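Local coordinates for lipoprotein (Clostridioides difficile, PDB 7RAG) that binds the CwlD amidase as the lipoprotein GerS and allosterically activates it during spore formation, at residues I105-Q110 against N137-Y142; P150-V155 against T165-D170. All coordinates share one frame; numbering follows the deposited sequence.

In the fold
Both contacts hold the antiparallel sheet that contains strands 138-144, 150-156 and 162-173. Contact 1 is the buried one: Y108, with N107 beside it, from the loop before strand 115-119 lies against one face of strand 138-144. Contact 2 is partly buried and lies within the sheet itself, joining 150-156 to the sheet's last strand in this chain, 162-173, through regular backbone hydrogen bonds. The two meet where strands 138-144 and 150-156 run side by side, with contact centres about 11 Å apart. Contact 1 is mostly apolar with one weak polar bond; contact 2 adds charged side chains on its more exposed face. A second copy of the protein touches both and continues the sheet beyond 162-173.

Contact 1: I105-Q110 against N137-Y142; sequences IKNYLQ and NKQVLY
The Y108 ring lies with one face over L141, whose CB sits 3.6 Å above the ring plane and toward its rim; the end of the N107 side chain approaches the rim of the opposite face. The Q139 amide comes in obliquely, its plane turned 47° from the ring. This tyrosine is set by a loop without regular structure onto one face of an antiparallel sheet in a LolA-family protein, against strand 138-144, which starts at a classic beta bulge where N137 and K138 both face L156.

The contact over the face is a CH-pi interaction, with L141 CB 3.8 Å from the centroid of the Y108 ring. With L141 CG anti to the backbone N (chi1 -179°), CD2 reaches over the same face, above the CG-CD2 side of the ring, 3.7 Å from Y108 CD2. Thus CB lies over the hydroxyl end (CZ, CE2) and CD2 over the end near CB of Y108. The N107 and Q139 side chains run past one another head to tail, their amide planes 20° apart. F15 of the second subunit packs on both Y108 and L141, while L125 and M114 of the same chain also touch the tyrosine. At the far end of the ring, Y108 OH donates a weak hydrogen bond to the backbone O of Q139 at 2.9 Å and touches Q139 CG at 3.4 Å.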
loop_
_atom_site.group_PDB
_atom_site.type_symbol
_atom_site.label_atom_id
_atom_site.label_comp_id
_atom_site.label_asym_id
_atom_site.label_seq_id
_atom_site.Cartn_x
_atom_site.Cartn_y
_atom_site.Cartn_z
ATOM N N ILE A 105 5.336 -20.930 8.877
ATOM C CA ILE A 105 6.725 -20.561 8.629
ATOM C C ILE A 105 7.108 -19.454 9.589
ATOM O O ILE A 105 6.302 -18.558 9.886
ATOM C CB ILE A 105 6.978 -20.091 7.187
ATOM C CG1 ILE A 105 6.308 -20.986 6.148
ATOM C CG2 ILE A 105 8.488 -20.023 6.929
ATOM C CD1 ILE A 105 6.614 -20.543 4.714
ATOM N N LYS A 106 8.348 -19.492 10.056
ATOM C CA LYS A 106 9.003 -18.464 10.855
ATOM C C LYS A 106 8.588 -18.498 12.321
ATOM O O LYS A 106 9.169 -17.758 13.117
ATOM C CB LYS A 106 8.788 -17.033 10.312
ATOM C CG LYS A 106 9.639 -16.659 9.079
ATOM C CD LYS A 106 9.432 -15.194 8.682
ATOM C CE LYS A 106 8.738 -14.401 9.790
ATOM N NZ LYS A 106 8.677 -12.954 9.470
ATOM N N ASN A 107 7.627 -19.325 12.723
ATOM C CA ASN A 107 7.512 -19.687 14.130
ATOM C C ASN A 107 7.946 -21.114 14.391
ATOM O O ASN A 107 8.612 -21.381 15.399
ATOM C CB ASN A 107 6.086 -19.497 14.651
ATOM C CG ASN A 107 5.928 -19.979 16.099
ATOM O OD1 ASN A 107 5.087 -20.836 16.402
ATOM N ND2 ASN A 107 6.754 -19.439 16.994
ATOM N N TYR A 108 7.588 -22.034 13.498
ATOM C CA TYR A 108 8.118 -23.385 13.543
ATOM C C TYR A 108 9.455 -23.504 12.835
ATOM O O TYR A 108 10.119 -24.536 12.972
ATOM C CB TYR A 108 7.099 -24.356 12.960
ATOM C CG TYR A 108 5.890 -24.420 13.845
ATOM C CD1 TYR A 108 5.935 -25.114 15.060
ATOM C CD2 TYR A 108 4.721 -23.740 13.514
ATOM C CE1 TYR A 108 4.832 -25.158 15.910
ATOM C CE2 TYR A 108 3.609 -23.781 14.351
ATOM C CZ TYR A 108 3.671 -24.492 15.550
ATOM O OH TYR A 108 2.570 -24.528 16.380
ATOM N N LEU A 109 9.866 -22.464 12.104
ATOM C CA LEU A 109 11.232 -22.383 11.599
ATOM C C LEU A 109 12.173 -21.873 12.679
ATOM O O LEU A 109 13.126 -22.555 13.068
ATOM C CB LEU A 109 11.290 -21.468 10.373
ATOM C CG LEU A 109 12.694 -21.178 9.848
ATOM C CD1 LEU A 109 13.334 -22.443 9.273
ATOM C CD2 LEU A 109 12.646 -20.054 8.821
ATOM N N GLN A 110 11.915 -20.667 13.175
ATOM C CA GLN A 110 12.785 -20.022 14.158
ATOM C C GLN A 110 12.499 -20.659 15.517
ATOM O O GLN A 110 11.644 -20.218 16.290
ATOM C CB GLN A 110 12.573 -18.514 14.140
ATOM C CG GLN A 110 12.827 -17.896 12.754
ATOM C CD GLN A 110 12.416 -16.431 12.650
ATOM O OE1 GLN A 110 11.917 -15.832 13.610
ATOM N NE2 GLN A 110 12.629 -15.846 11.475
ATOM N N ASN A 137 -3.705 -20.449 23.947
ATOM C CA ASN A 137 -2.692 -20.840 24.914
ATOM C C ASN A 137 -1.494 -21.534 24.277
ATOM O O ASN A 137 -0.347 -21.153 24.521
ATOM C CB ASN A 137 -3.309 -21.728 25.989
ATOM C CG ASN A 137 -2.523 -21.692 27.262
ATOM O OD1 ASN A 137 -2.353 -20.627 27.867
ATOM N ND2 ASN A 137 -2.019 -22.847 27.679
ATOM N N LYS A 138 -1.732 -22.567 23.487
ATOM C CA LYS A 138 -0.653 -23.351 22.917
ATOM C C LYS A 138 -0.987 -23.620 21.462
ATOM O O LYS A 138 -2.152 -23.824 21.115
ATOM C CB LYS A 138 -0.430 -24.669 23.702
ATOM N N GLN A 139 0.040 -23.591 20.619
ATOM C CA GLN A 139 -0.068 -23.791 19.182
ATOM C C GLN A 139 0.598 -25.120 18.838
ATOM O O GLN A 139 1.789 -25.308 19.115
ATOM C CB GLN A 139 0.600 -22.628 18.450
ATOM C CG GLN A 139 0.077 -22.343 17.062
ATOM C CD GLN A 139 0.960 -21.351 16.329
ATOM O OE1 GLN A 139 2.026 -20.979 16.820
ATOM N NE2 GLN A 139 0.520 -20.911 15.154
ATOM N N VAL A 140 -0.166 -26.049 18.262
ATOM C CA VAL A 140 0.346 -27.372 17.919
ATOM C C VAL A 140 0.213 -27.597 16.421
ATOM O O VAL A 140 -0.891 -27.515 15.871
ATOM C CB VAL A 140 -0.372 -28.492 18.688
ATOM C CG1 VAL A 140 0.329 -29.823 18.415
ATOM C CG2 VAL A 140 -0.379 -28.183 20.162
ATOM N N LEU A 141 1.330 -27.935 15.780
ATOM C CA LEU A 141 1.389 -28.199 14.351
ATOM C C LEU A 141 1.741 -29.659 14.116
ATOM O O LEU A 141 2.718 -30.166 14.678
ATOM C CB LEU A 141 2.420 -27.303 13.677
ATOM C CG LEU A 141 2.583 -27.453 12.165
ATOM C CD1 LEU A 141 1.427 -26.853 11.374
ATOM C CD2 LEU A 141 3.918 -26.842 11.747
ATOM N N TYR A 142 0.948 -30.326 13.284
ATOM C CA TYR A 142 1.219 -31.688 12.841
ATOM C C TYR A 142 1.794 -31.620 11.439
ATOM O O TYR A 142 1.147 -31.092 10.527
ATOM C CB TYR A 142 -0.051 -32.540 12.856
ATOM C CG TYR A 142 -0.635 -32.671 14.237
ATOM C CD1 TYR A 142 -0.379 -33.795 15.020
ATOM C CD2 TYR A 142 -1.420 -31.654 14.779
ATOM C CE1 TYR A 142 -0.895 -33.904 16.286
ATOM C CE2 TYR A 142 -1.940 -31.763 16.047
ATOM C CZ TYR A 142 -1.674 -32.886 16.794
ATOM O OH TYR A 142 -2.192 -32.981 18.066
#

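Contact 2: P150-V155 against T165-D170; sequences PEKMEV and TVKYKD
M153 and V166 face each other as an antiparallel hydrogen-bonded pair, each satisfying the other: M153 N donates to V166 O at 2.8 Å, and V166 N donates to M153 O at the same length and almost straight, 170° at the hydrogen. Both donors lie in the plane of the carbonyl they meet. Two residues along each strand, Y168 N donates to E151 O at 2.9 Å, but from 34° outside that carbonyl's plane. The non-hydrogen-bonded pairs K152 with K167 and E154 with T165 bring CA hydrogens close to these carbonyls, with K152 CA 3.2 Å from V166 O.

The two strands form a beta hairpin. E151 and K152 both face Y142 on the preceding strand in a classic beta bulge, which takes up their backbone polar groups on that side. On its other side strand 162-173 pairs antiparallel with a strand of the second subunit, so the sheet continues across the interface.

Y168 lies flat between P150 CB on one face and V166 CG1 on the other, with K152 N at its edge in the ring plane. Its CG is anti to the carbonyl carbon (chi1 -62°), which swings the ring obliquely across the start of strand 150-155 until OH lies 3.6 Å from CE of the selenomethionine M153; that hydroxyl is satisfied by G102 O.

The E151 side chain leaves the backbone away from strand 165-169; OE1 is hydrogen-bonded to H122 NE2 and OE2 to N144 ND2. On the face shared with E154, T165 and K167, K152 NZ and E154 OE2 form a salt bridge at 3.4 Å, its hydrogen bond weak, and the lysine also makes a cation-pi contact with Y142. E154 probably offsets the K152 charge beside K167, whose NZ is 6.0 Å from K152 NZ.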
loop_
_atom_site.group_PDB
_atom_site.type_symbol
_atom_site.label_atom_id
_atom_site.label_comp_id
_atom_site.label_asym_id
_atom_site.label_seq_id
_atom_site.Cartn_x
_atom_site.Cartn_y
_atom_site.Cartn_z
ATOM N N PRO A 150 2.896 -29.458 6.359
ATOM C CA PRO A 150 1.998 -29.436 7.521
ATOM C C PRO A 150 0.667 -30.091 7.185
ATOM O O PRO A 150 0.117 -29.889 6.100
ATOM C CB PRO A 150 1.831 -27.940 7.811
ATOM C CG PRO A 150 2.005 -27.290 6.484
ATOM C CD PRO A 150 3.026 -28.132 5.730
ATOM N N GLU A 151 0.150 -30.887 8.120
ATOM C CA GLU A 151 -1.159 -31.508 7.944
ATOM C C GLU A 151 -2.239 -30.802 8.750
ATOM O O GLU A 151 -3.322 -30.519 8.229
ATOM C CB GLU A 151 -1.111 -32.989 8.333
ATOM C CG GLU A 151 -0.114 -33.802 7.523
ATOM C CD GLU A 151 -0.598 -35.219 7.195
ATOM O OE1 GLU A 151 -1.262 -35.844 8.052
ATOM O OE2 GLU A 151 -0.321 -35.706 6.073
ATOM N N LYS A 152 -1.955 -30.492 10.014
ATOM C CA LYS A 152 -2.970 -29.972 10.912
ATOM C C LYS A 152 -2.339 -29.006 11.900
ATOM O O LYS A 152 -1.168 -29.141 12.272
ATOM C CB LYS A 152 -3.669 -31.106 11.662
ATOM C CG LYS A 152 -4.895 -30.669 12.407
ATOM C CD LYS A 152 -5.697 -31.854 12.921
ATOM C CE LYS A 152 -4.998 -32.556 14.079
ATOM N NZ LYS A 152 -5.940 -33.468 14.802
HETATM N N MSE A 153 -3.136 -28.038 12.335
HETATM C CA MSE A 153 -2.705 -27.150 13.389
HETATM C C MSE A 153 -3.832 -26.878 14.356
HETATM O O MSE A 153 -4.960 -26.676 13.930
HETATM C CB MSE A 153 -2.188 -25.845 12.821
HETATM C CG MSE A 153 -1.559 -25.014 13.917
HETATM SE SE MSE A 153 -1.488 -23.099 13.569
HETATM C CE MSE A 153 0.187 -23.058 12.500
ATOM N N GLU A 154 -3.541 -26.886 15.656
ATOM C CA GLU A 154 -4.543 -26.634 16.685
ATOM C C GLU A 154 -4.084 -25.513 17.612
ATOM O O GLU A 154 -2.958 -25.543 18.125
ATOM C CB GLU A 154 -4.830 -27.901 17.499
ATOM C CG GLU A 154 -5.353 -29.069 16.674
ATOM C CD GLU A 154 -5.556 -30.334 17.503
ATOM O OE1 GLU A 154 -4.822 -30.531 18.502
ATOM O OE2 GLU A 154 -6.453 -31.137 17.156
ATOM N N VAL A 155 -4.950 -24.526 17.820
ATOM C CA VAL A 155 -4.799 -23.574 18.912
ATOM C C VAL A 155 -5.635 -24.097 20.080
ATOM O O VAL A 155 -6.851 -24.291 19.959
ATOM C CB VAL A 155 -5.212 -22.157 18.478
ATOM C CG1 VAL A 155 -4.986 -21.134 19.597
ATOM C CG2 VAL A 155 -4.450 -21.747 17.223
ATOM N N THR A 165 -8.942 -25.189 14.631
ATOM C CA THR A 165 -8.357 -26.358 13.988
ATOM C C THR A 165 -8.206 -26.078 12.504
ATOM O O THR A 165 -9.203 -25.915 11.794
ATOM C CB THR A 165 -9.202 -27.611 14.198
ATOM O OG1 THR A 165 -9.396 -27.815 15.600
ATOM C CG2 THR A 165 -8.475 -28.823 13.622
ATOM N N VAL A 166 -6.966 -26.064 12.032
ATOM C CA VAL A 166 -6.667 -25.876 10.629
ATOM C C VAL A 166 -6.221 -27.213 10.066
ATOM O O VAL A 166 -5.238 -27.791 10.538
ATOM C CB VAL A 166 -5.579 -24.811 10.426
ATOM C CG1 VAL A 166 -5.230 -24.700 8.952
ATOM C CG2 VAL A 166 -6.015 -23.478 11.001
ATOM N N LYS A 167 -6.917 -27.692 9.047
ATOM C CA LYS A 167 -6.485 -28.854 8.275
ATOM C C LYS A 167 -6.008 -28.370 6.914
ATOM O O LYS A 167 -6.767 -27.724 6.177
ATOM C CB LYS A 167 -7.612 -29.881 8.131
ATOM C CG LYS A 167 -7.822 -30.755 9.389
ATOM C CD LYS A 167 -9.225 -31.330 9.463
ATOM C CE LYS A 167 -9.357 -32.381 10.585
ATOM N NZ LYS A 167 -9.623 -33.790 10.060
ATOM N N TYR A 168 -4.748 -28.666 6.597
ATOM C CA TYR A 168 -4.123 -28.230 5.351
ATOM C C TYR A 168 -4.359 -29.262 4.247
ATOM O O TYR A 168 -3.944 -30.414 4.377
ATOM C CB TYR A 168 -2.625 -28.015 5.562
ATOM C CG TYR A 168 -2.267 -26.949 6.572
ATOM C CD1 TYR A 168 -2.014 -25.633 6.177
ATOM C CD2 TYR A 168 -2.161 -27.261 7.927
ATOM C CE1 TYR A 168 -1.682 -24.659 7.111
ATOM C CE2 TYR A 168 -1.818 -26.304 8.867
ATOM C CZ TYR A 168 -1.581 -25.006 8.455
ATOM O OH TYR A 168 -1.254 -24.067 9.403
ATOM N N LYS A 169 -4.997 -28.839 3.157
ATOM C CA LYS A 169 -5.267 -29.678 1.993
ATOM C C LYS A 169 -4.605 -29.076 0.754
ATOM O O LYS A 169 -4.531 -27.852 0.613
ATOM C CB LYS A 169 -6.796 -29.823 1.750
ATOM C CG LYS A 169 -7.606 -30.369 2.946
ATOM C CD LYS A 169 -7.588 -31.897 3.015
ATOM C CE LYS A 169 -7.912 -32.406 4.405
ATOM N NZ LYS A 169 -6.775 -32.148 5.347
ATOM N N ASP A 170 -4.125 -29.942 -0.147
ATOM C CA ASP A 170 -3.606 -29.541 -1.460
ATOM C C ASP A 170 -2.353 -28.677 -1.343
ATOM O O ASP A 170 -2.207 -27.695 -2.077
ATOM C CB ASP A 170 -4.654 -28.797 -2.296
ATOM C CG ASP A 170 -5.942 -29.575 -2.481
ATOM O OD1 ASP A 170 -5.896 -30.826 -2.496
ATOM O OD2 ASP A 170 -7.008 -28.923 -2.625
#